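Local coordinates for cytoplasmic export protein 1 (PDB 3VWA) that serves in nuclear tRNA export, binding tRNA and possibly passing aminoacylated tRNAs from the export receptors to the translation machinery, at residues E52-N57 with L149-S154; S375-R380 with V408-E413. All coordinates share one frame; numbering follows the deposited sequence.

Interaction 1: residues E52-N57 with L149-S154; sequences ESLILN and LELCSS
N57 grips the turn of residues 149-154 through a single amide nitrogen. With CG anti to the backbone N (chi1 -176°), the carboxamide extends from helix 52-64 and both of its N-H groups are spent: ND2 lies 2.9 Å from C152 O, nearly straight at 166° and in the plane of the amide, and 2.8 Å from E150 O at 161°. The second bond reaches its carbonyl from above the C=O plane, so the lone pairs of that oxygen are not what the donor follows. OD1 accepts from K61, one turn further along the same helix, which helps to fix the flip of the amide. A leucine in place of N57 would probably leave the carbonyls of E150 and C152 without these donors and K61 without its acceptor.

The tight part lies beside this amide. L54 and E150 cross at about a right angle, with L54 CB 4.0 Å from E150 CB, and E150 CA sets a C-H against L54 O at 3.5 Å. L54 CD1 meets L151 CD2 at 3.9 Å with the two leucines side by side, and Y170 of helix 160-174 touches L54, E150 and L151. The carboxylate of E150 turns away from helix 52-64, and OE2 is hydrogen-bonded to W26 NE1. By contrast, the helix is loose at S53, which is exposed: S53 OG comes no nearer than 6.5 Å, to E150 O.

The turn, type I from L149 to C152, is closed by C152 N to L149 O at 3.1 Å. A helix following strand 39-45, packed on the segment that leaves strand 144-146, is consistent with the αC helix and the start of the activation segment in a kinase-like fold.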
loop_
_atom_site.group_PDB
_atom_site.type_symbol
_atom_site.label_atom_id
_atom_site.label_comp_id
_atom_site.label_asym_id
_atom_site.label_seq_id
_atom_site.Cartn_x
_atom_site.Cartn_y
_atom_site.Cartn_z
ATOM N N GLU A 52 7.803 -35.012 -22.381
ATOM C CA GLU A 52 9.019 -34.400 -22.875
ATOM C C GLU A 52 8.797 -33.521 -24.116
ATOM O O GLU A 52 9.329 -32.436 -24.196
ATOM C CB GLU A 52 10.059 -35.480 -23.160
ATOM C CG GLU A 52 11.390 -35.258 -22.444
ATOM C CD GLU A 52 12.507 -35.178 -23.445
ATOM O OE1 GLU A 52 12.289 -35.610 -24.592
ATOM O OE2 GLU A 52 13.579 -34.653 -23.122
ATOM N N SER A 53 7.990 -33.963 -25.064
ATOM C CA SER A 53 7.714 -33.106 -26.231
ATOM C C SER A 53 6.944 -31.798 -25.915
ATOM O O SER A 53 7.174 -30.734 -26.517
ATOM C CB SER A 53 6.946 -33.890 -27.270
ATOM O OG SER A 53 6.798 -33.069 -28.402
ATOM N N LEU A 54 6.011 -31.907 -24.981
ATOM C CA LEU A 54 5.232 -30.768 -24.492
ATOM C C LEU A 54 6.183 -29.744 -23.824
ATOM O O LEU A 54 6.184 -28.556 -24.172
ATOM C CB LEU A 54 4.182 -31.308 -23.503
ATOM C CG LEU A 54 2.774 -31.683 -24.035
ATOM C CD1 LEU A 54 2.633 -31.828 -25.547
ATOM C CD2 LEU A 54 2.183 -32.878 -23.335
ATOM N N ILE A 55 7.013 -30.254 -22.910
ATOM C CA ILE A 55 8.027 -29.484 -22.198
ATOM C C ILE A 55 9.001 -28.769 -23.132
ATOM O O ILE A 55 9.269 -27.589 -22.925
ATOM C CB ILE A 55 8.858 -30.334 -21.222
ATOM C CG1 ILE A 55 7.979 -31.073 -20.210
ATOM C CG2 ILE A 55 9.870 -29.437 -20.525
ATOM C CD1 ILE A 55 7.303 -30.161 -19.176
ATOM N N LEU A 56 9.488 -29.477 -24.152
ATOM C CA LEU A 56 10.451 -28.929 -25.162
ATOM C C LEU A 56 9.842 -27.872 -26.098
ATOM O O LEU A 56 10.475 -26.875 -26.429
ATOM C CB LEU A 56 11.070 -30.082 -25.999
ATOM C CG LEU A 56 12.376 -30.800 -25.559
ATOM C CD1 LEU A 56 12.970 -30.320 -24.223
ATOM C CD2 LEU A 56 12.217 -32.322 -25.614
ATOM N N ASN A 57 8.601 -28.093 -26.525
ATOM C CA ASN A 57 7.915 -27.072 -27.321
ATOM C C ASN A 57 7.737 -25.806 -26.478
ATOM O O ASN A 57 8.047 -24.693 -26.957
ATOM C CB ASN A 57 6.582 -27.605 -27.872
ATOM C CG ASN A 57 5.888 -26.609 -28.792
ATOM O OD1 ASN A 57 6.457 -26.158 -29.781
ATOM N ND2 ASN A 57 4.657 -26.252 -28.454
ATOM N N LEU A 149 2.929 -22.863 -22.907
ATOM C CA LEU A 149 3.176 -22.796 -24.320
ATOM C C LEU A 149 3.414 -24.238 -24.854
ATOM O O LEU A 149 3.868 -24.443 -25.992
ATOM C CB LEU A 149 4.395 -21.886 -24.458
ATOM C CG LEU A 149 4.278 -20.461 -25.038
ATOM C CD1 LEU A 149 2.870 -19.832 -25.066
ATOM C CD2 LEU A 149 5.321 -19.538 -24.412
ATOM N N GLU A 150 3.051 -25.233 -24.038
ATOM C CA GLU A 150 3.248 -26.670 -24.383
ATOM C C GLU A 150 2.739 -27.090 -25.763
ATOM O O GLU A 150 3.392 -27.866 -26.476
ATOM C CB GLU A 150 2.618 -27.594 -23.337
ATOM C CG GLU A 150 3.210 -27.446 -21.946
ATOM C CD GLU A 150 2.642 -26.284 -21.154
ATOM O OE1 GLU A 150 1.741 -25.587 -21.647
ATOM O OE2 GLU A 150 3.087 -26.074 -20.007
ATOM N N LEU A 151 1.569 -26.582 -26.133
ATOM C CA LEU A 151 0.912 -26.986 -27.371
ATOM C C LEU A 151 1.081 -25.928 -28.466
ATOM O O LEU A 151 0.662 -26.111 -29.588
ATOM C CB LEU A 151 -0.583 -27.212 -27.083
ATOM C CG LEU A 151 -0.958 -28.461 -26.274
ATOM C CD1 LEU A 151 -2.477 -28.585 -26.256
ATOM C CD2 LEU A 151 -0.364 -29.711 -26.899
ATOM N N CYS A 152 1.683 -24.805 -28.117
ATOM C CA CYS A 152 1.684 -23.650 -28.985
ATOM C C CYS A 152 2.426 -23.897 -30.298
ATOM O O CYS A 152 3.591 -24.344 -30.321
ATOM C CB CYS A 152 2.337 -22.481 -28.261
ATOM S SG CYS A 152 2.342 -20.983 -29.252
ATOM N N SER A 153 1.746 -23.581 -31.382
ATOM C CA SER A 153 2.322 -23.641 -32.739
ATOM C C SER A 153 1.643 -22.613 -33.686
ATOM O O SER A 153 0.534 -22.102 -33.419
ATOM C CB SER A 153 2.223 -25.070 -33.324
ATOM O OG SER A 153 1.258 -25.871 -32.629
ATOM N N SER A 154 2.336 -22.316 -34.777
ATOM C CA SER A 154 1.855 -21.433 -35.818
ATOM C C SER A 154 0.731 -22.082 -36.617
ATOM O O SER A 154 0.696 -23.296 -36.810
ATOM C CB SER A 154 3.015 -21.069 -36.747
ATOM O OG SER A 154 2.611 -20.095 -37.706
#

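Interaction 2: residues S375-R380 with V408-E413; sequences SEISSR and VSCLTE
The first torsion of I377 (chi1 -80°) sends CG2 anti to the backbone N and toward C410, whose SG stands anti to its own carbonyl carbon (chi1 -60°), a torsion that lays SG against I377 CG2 and CD1. The apolar patch that results is close: I377 CG2 is 3.7 Å from C410 CB, and C410 SG lies 3.8 Å from I377 CD1. One residue on, S378 presents CB to C410 O at 3.4 Å, while S378 OG lies 3.5 Å from the methyl T412 CG2, a van der Waals touch. The polar partner of that hydroxyl is Q415 OE1, which also takes a bond from T412 N; since T412 is the N-cap of helix 413-427 and its side chain caps a backbone N, the ensemble resembles a capping box with S378 added from the facing helix. The nearest CA atoms, S378 CA and L411 CA, are 5.2 Å apart, bringing the loop close to the helix. I369 and K374 also touch C410. In the stacked helical array, helix 374-387 packs on the connection inside the HEAT repeat of residues 381-419, between helices 394-407 and 413-427, with L411 touching Y382 and L416 and R380 touching helix 342-351.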
loop_
_atom_site.group_PDB
_atom_site.type_symbol
_atom_site.label_atom_id
_atom_site.label_comp_id
_atom_site.label_asym_id
_atom_site.label_seq_id
_atom_site.Cartn_x
_atom_site.Cartn_y
_atom_site.Cartn_z
ATOM N N SER A 375 14.859 7.258 13.202
ATOM C CA SER A 375 15.994 8.122 12.901
ATOM C C SER A 375 15.671 9.088 11.772
ATOM O O SER A 375 16.052 10.264 11.812
ATOM C CB SER A 375 17.272 7.295 12.618
ATOM O OG SER A 375 17.551 7.181 11.217
ATOM N N GLU A 376 14.953 8.615 10.757
ATOM C CA GLU A 376 14.533 9.502 9.657
ATOM C C GLU A 376 13.500 10.532 10.151
ATOM O O GLU A 376 13.554 11.736 9.822
ATOM C CB GLU A 376 13.900 8.672 8.539
ATOM C CG GLU A 376 14.866 7.800 7.755
ATOM C CD GLU A 376 14.280 7.404 6.411
ATOM O OE1 GLU A 376 13.406 6.497 6.399
ATOM O OE2 GLU A 376 14.678 8.013 5.377
ATOM N N ILE A 377 12.559 10.071 10.966
ATOM C CA ILE A 377 11.570 11.012 11.503
ATOM C C ILE A 377 12.218 12.141 12.319
ATOM O O ILE A 377 11.932 13.345 12.135
ATOM C CB ILE A 377 10.496 10.303 12.330
ATOM C CG1 ILE A 377 9.464 9.691 11.393
ATOM C CG2 ILE A 377 9.762 11.319 13.192
ATOM C CD1 ILE A 377 9.114 8.291 11.785
ATOM N N SER A 378 13.114 11.736 13.199
ATOM C CA SER A 378 13.773 12.647 14.095
ATOM C C SER A 378 14.713 13.538 13.291
ATOM O O SER A 378 14.776 14.757 13.466
ATOM C CB SER A 378 14.514 11.827 15.131
ATOM O OG SER A 378 15.651 12.536 15.582
ATOM N N SER A 379 15.395 12.907 12.357
ATOM C CA SER A 379 16.458 13.556 11.626
ATOM C C SER A 379 15.939 14.480 10.538
ATOM O O SER A 379 16.391 15.610 10.430
ATOM C CB SER A 379 17.384 12.496 11.025
ATOM O OG SER A 379 18.302 13.098 10.162
ATOM N N ARG A 380 14.962 14.011 9.759
ATOM C CA ARG A 380 14.527 14.757 8.592
ATOM C C ARG A 380 13.118 15.368 8.715
ATOM O O ARG A 380 12.800 16.284 7.979
ATOM C CB ARG A 380 14.576 13.848 7.350
ATOM C CG ARG A 380 15.751 12.878 7.301
ATOM C CD ARG A 380 15.697 11.962 6.065
ATOM N NE ARG A 380 15.780 12.734 4.805
ATOM C CZ ARG A 380 15.411 12.314 3.591
ATOM N NH1 ARG A 380 14.930 11.074 3.389
ATOM N NH2 ARG A 380 15.513 13.158 2.564
ATOM N N VAL A 408 6.743 11.651 19.638
ATOM C CA VAL A 408 7.719 11.851 20.670
ATOM C C VAL A 408 8.633 10.633 20.881
ATOM O O VAL A 408 9.802 10.767 21.288
ATOM C CB VAL A 408 6.936 12.311 21.900
ATOM C CG1 VAL A 408 6.823 11.222 22.920
ATOM C CG2 VAL A 408 7.482 13.604 22.442
ATOM N N SER A 409 8.172 9.439 20.553
ATOM C CA SER A 409 9.064 8.251 20.778
ATOM C C SER A 409 10.133 8.091 19.708
ATOM O O SER A 409 11.085 7.314 19.857
ATOM C CB SER A 409 8.282 6.960 20.998
ATOM O OG SER A 409 7.682 6.479 19.840
ATOM N N CYS A 410 10.001 8.862 18.639
ATOM C CA CYS A 410 11.076 8.984 17.689
ATOM C C CYS A 410 12.249 9.873 18.099
ATOM O O CYS A 410 13.295 9.769 17.479
ATOM C CB CYS A 410 10.533 9.509 16.350
ATOM S SG CYS A 410 9.298 8.450 15.600
ATOM N N LEU A 411 12.087 10.785 19.062
ATOM C CA LEU A 411 13.063 11.923 19.179
ATOM C C LEU A 411 14.365 11.600 19.871
ATOM O O LEU A 411 14.360 10.788 20.791
ATOM C CB LEU A 411 12.436 13.125 19.885
ATOM C CG LEU A 411 11.100 13.506 19.253
ATOM C CD1 LEU A 411 10.417 14.642 20.009
ATOM C CD2 LEU A 411 11.349 13.870 17.796
ATOM N N THR A 412 15.474 12.258 19.470
ATOM C CA THR A 412 16.750 12.145 20.251
ATOM C C THR A 412 16.576 12.770 21.638
ATOM O O THR A 412 15.544 13.395 21.922
ATOM C CB THR A 412 17.998 12.782 19.562
ATOM O OG1 THR A 412 17.936 14.213 19.624
ATOM C CG2 THR A 412 18.129 12.337 18.110
ATOM N N GLU A 413 17.590 12.615 22.487
ATOM C CA GLU A 413 17.534 13.086 23.877
ATOM C C GLU A 413 17.613 14.585 23.961
ATOM O O GLU A 413 16.984 15.178 24.803
ATOM C CB GLU A 413 18.648 12.463 24.750
ATOM C CG GLU A 413 18.434 10.990 25.102
ATOM C CD GLU A 413 18.726 10.056 23.925
ATOM O OE1 GLU A 413 18.276 8.888 23.961
ATOM O OE2 GLU A 413 19.397 10.491 22.952
#

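Interaction 1 belongs to the N-terminal kinase-like part and interaction 2 to the helical HEAT-repeat part, where 408-413 lies within the HEAT repeat of residues 381-419. Their centres are about 58 Å apart and their nearest atoms about 41 Å, so neither touches the other. They lie on opposite sides of the chain's centre, about 39 Å and 24 Å from it, and interaction 1 is complete in the sequence well before interaction 2 begins. Both set a helix against a connecting segment, but by different means: side-chain to backbone hydrogen bonds join the two segments in interaction 1, whereas van der Waals packing does so in interaction 2.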